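Local coordinates for flavin adenine dinucleotide synthase (Saccharomyces cerevisiae, PDB 2WSI), which catalyses the transfer of an adenylyl group from ATP to flavin mononucleotide, making the coenzyme FAD and releasing diphosphate, at residues I178-S183 against D187-Q192. Residues are numbered along the deposited sequence; the frame is centred on the assembly and turned at random.
Sequences IQRTDS and DFMRLQ. With FAD (flavin-adenine dinucleotide), chain C.
Arg190 and Gln179 face each other as a hydrogen-bonded pair of the antiparallel beta hairpin 178-180/189-191, at the edge of the sheet in this PAPS reductase-family enzyme. Their side chains run alongside, the Gln179 amide stacked on the Arg190 guanidinium with planes 23° apart; its NE2 donates to the Ala174 carbonyl and its OE1 accepts from the Lys176 backbone N. Over the opposite guanidinium face lies the flavin, its O4 near the centre and its C4 3.3 Å from Arg190 NH1. Edge-on, Arg190 NH2 donates to Arg180 O at 2.9 Å, little tilted from the carbonyl plane, while Arg190 NE reaches that oxygen from above the plane; this side-on grip fixes the group's rotation. A leucine in place of Arg190 would probably leave Arg180 O without these donors and the flavin without its flat, charged neighbour. Asp182 clasps the flavin edge, its N donating to O4 and its OD2 accepting from N3 at 2.6 Å. Thr181 CG2 sits over the Phe188 ring in a CH-pi contact, while FAD C6 meets that ring's edge. On the sheet face away from Gln179 and Arg190, Met189 CE lies over the Arg180 guanidinium, whose NH1 makes a weakly hydrogen-bonded salt bridge to Asp187 OD1 at 3.1 Å.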
# COMPACT_ATOMS: atom_id res chain seq x y z
N ILE A 178 13.52 7.56 -7.79
CA ILE A 178 12.99 8.52 -8.77
C ILE A 178 13.53 8.10 -10.13
O ILE A 178 14.74 8.11 -10.34
CB ILE A 178 13.38 9.96 -8.41
CG1 ILE A 178 12.80 10.35 -7.03
CG2 ILE A 178 12.87 10.92 -9.48
CD1 ILE A 178 13.13 11.79 -6.60
N GLN A 179 12.65 7.74 -11.06
CA GLN A 179 13.08 7.06 -12.27
C GLN A 179 12.11 7.33 -13.42
O GLN A 179 10.90 7.22 -13.26
CB GLN A 179 13.13 5.54 -11.99
CG GLN A 179 13.74 4.71 -13.06
CD GLN A 179 13.87 3.26 -12.66
OE1 GLN A 179 13.16 2.78 -11.78
NE2 GLN A 179 14.79 2.54 -13.30
N ARG A 180 12.64 7.66 -14.59
CA ARG A 180 11.82 7.81 -15.79
C ARG A 180 11.22 6.48 -16.20
O ARG A 180 11.77 5.43 -15.89
CB ARG A 180 12.66 8.36 -16.95
CG ARG A 180 12.90 9.87 -16.84
CD ARG A 180 11.60 10.64 -17.08
NE ARG A 180 11.75 12.05 -16.71
CZ ARG A 180 10.76 12.94 -16.66
NH1 ARG A 180 9.52 12.59 -16.97
NH2 ARG A 180 11.02 14.20 -16.29
N THR A 181 10.06 6.51 -16.85
CA THR A 181 9.51 5.27 -17.40
C THR A 181 10.37 4.84 -18.55
O THR A 181 11.14 5.64 -19.06
CB THR A 181 8.11 5.46 -17.92
OG1 THR A 181 8.09 6.61 -18.78
CG2 THR A 181 7.11 5.62 -16.74
N ASP A 182 10.26 3.57 -18.95
CA ASP A 182 11.00 3.05 -20.10
C ASP A 182 10.24 3.46 -21.37
O ASP A 182 9.17 4.07 -21.30
CB ASP A 182 11.18 1.52 -20.03
CG ASP A 182 11.98 1.07 -18.81
OD1 ASP A 182 13.19 1.38 -18.72
OD2 ASP A 182 11.43 0.38 -17.95
N SER A 183 10.79 3.13 -22.54
CA SER A 183 10.28 3.68 -23.80
C SER A 183 9.03 2.94 -24.26
O SER A 183 8.25 3.45 -25.08
CB SER A 183 11.37 3.63 -24.88
OG SER A 183 12.06 2.40 -24.82
N ASP A 187 5.66 8.78 -21.21
CA ASP A 187 6.65 9.50 -20.41
C ASP A 187 6.03 10.14 -19.16
O ASP A 187 5.21 11.03 -19.25
CB ASP A 187 7.34 10.59 -21.25
CG ASP A 187 8.57 11.22 -20.55
OD1 ASP A 187 8.92 10.82 -19.41
OD2 ASP A 187 9.20 12.12 -21.15
N PHE A 188 6.43 9.65 -17.99
CA PHE A 188 6.20 10.36 -16.73
C PHE A 188 7.25 9.85 -15.76
O PHE A 188 7.98 8.91 -16.07
CB PHE A 188 4.79 10.13 -16.16
CG PHE A 188 4.41 8.68 -15.97
CD1 PHE A 188 4.78 7.99 -14.83
CD2 PHE A 188 3.63 8.02 -16.92
CE1 PHE A 188 4.42 6.65 -14.65
CE2 PHE A 188 3.26 6.69 -16.75
CZ PHE A 188 3.64 6.00 -15.60
N MET A 189 7.37 10.49 -14.61
CA MET A 189 8.38 10.08 -13.65
C MET A 189 7.78 9.06 -12.72
O MET A 189 6.72 9.29 -12.13
CB MET A 189 8.90 11.27 -12.83
CG MET A 189 10.17 10.93 -12.04
SD MET A 189 11.65 10.75 -13.12
CE MET A 189 12.12 12.49 -13.19
N ARG A 190 8.46 7.92 -12.56
CA ARG A 190 8.07 6.94 -11.56
C ARG A 190 8.64 7.35 -10.20
O ARG A 190 9.84 7.63 -10.07
CB ARG A 190 8.58 5.54 -11.95
CG ARG A 190 8.04 5.04 -13.26
CD ARG A 190 8.52 3.60 -13.54
NE ARG A 190 9.84 3.61 -14.17
CZ ARG A 190 10.52 2.51 -14.49
NH1 ARG A 190 10.01 1.31 -14.25
NH2 ARG A 190 11.71 2.62 -15.08
N LEU A 191 7.75 7.38 -9.21
CA LEU A 191 8.11 7.70 -7.83
C LEU A 191 7.89 6.41 -7.04
O LEU A 191 6.75 5.97 -6.87
CB LEU A 191 7.21 8.81 -7.28
CG LEU A 191 7.19 10.11 -8.09
CD1 LEU A 191 6.27 11.16 -7.40
CD2 LEU A 191 8.63 10.67 -8.27
N GLN A 192 8.98 5.83 -6.54
CA GLN A 192 8.99 4.46 -6.02
C GLN A 192 9.70 4.46 -4.66
O GLN A 192 10.78 3.87 -4.50
CB GLN A 192 9.72 3.55 -7.04
CG GLN A 192 8.97 3.47 -8.36
CD GLN A 192 9.70 2.74 -9.48
OE1 GLN A 192 10.92 2.91 -9.69
NE2 GLN A 192 8.96 2.00 -10.25
PA FAD C . 2.27 -4.82 -8.98
O1A FAD C . 1.34 -5.93 -8.58
O2A FAD C . 2.14 -4.50 -10.45
O5B FAD C . 2.13 -3.49 -8.06
C5B FAD C . 3.18 -2.54 -8.09
C4B FAD C . 2.57 -1.15 -7.87
O4B FAD C . 1.97 -0.71 -9.06
C3B FAD C . 1.47 -1.16 -6.83
O3B FAD C . 1.97 -0.95 -5.54
C2B FAD C . 0.59 -0.01 -7.29
O2B FAD C . 1.10 1.22 -6.81
C1B FAD C . 0.75 -0.06 -8.78
N9A FAD C . -0.35 -0.86 -9.34
C8A FAD C . -0.36 -2.20 -9.65
N7A FAD C . -1.58 -2.52 -10.15
C5A FAD C . -2.35 -1.40 -10.13
C6A FAD C . -3.65 -1.15 -10.51
N6A FAD C . -4.45 -2.11 -11.02
N1A FAD C . -4.13 0.12 -10.39
C2A FAD C . -3.35 1.15 -9.89
N3A FAD C . -2.06 0.89 -9.49
C4A FAD C . -1.58 -0.36 -9.64
N1 FAD C . 7.58 -1.51 -16.06
C2 FAD C . 8.63 -1.27 -16.92
O2 FAD C . 9.32 -2.20 -17.32
N3 FAD C . 8.90 0.01 -17.33
C4 FAD C . 8.13 1.07 -16.90
O4 FAD C . 8.44 2.20 -17.30
C4X FAD C . 7.06 0.83 -16.03
N5 FAD C . 6.26 1.87 -15.56
C5X FAD C . 5.21 1.61 -14.69
C6 FAD C . 4.40 2.64 -14.22
C7 FAD C . 3.33 2.35 -13.37
C7M FAD C . 2.43 3.44 -12.85
C8 FAD C . 3.09 1.04 -12.98
C8M FAD C . 1.97 0.72 -12.05
C9 FAD C . 3.91 0.02 -13.45
C9A FAD C . 4.95 0.30 -14.30
N10 FAD C . 5.74 -0.74 -14.77
C10 FAD C . 6.80 -0.47 -15.60
C1' FAD C . 5.47 -2.15 -14.31
C2' FAD C . 6.23 -2.44 -13.00
O2' FAD C . 7.60 -2.13 -13.07
C3' FAD C . 6.09 -3.89 -12.54
O3' FAD C . 6.82 -4.73 -13.40
C4' FAD C . 4.63 -4.31 -12.53
O4' FAD C . 3.85 -3.33 -11.88
C5' FAD C . 4.46 -5.64 -11.79
O5' FAD C . 5.24 -5.61 -10.61
P FAD C . 4.68 -6.23 -9.23
O1P FAD C . 3.86 -7.46 -9.53
O2P FAD C . 5.82 -6.43 -8.26
O3P FAD C . 3.76 -5.13 -8.53
O HOH W 1 9.73 8.01 -20.33
O HOH W 2 11.69 -0.96 -15.16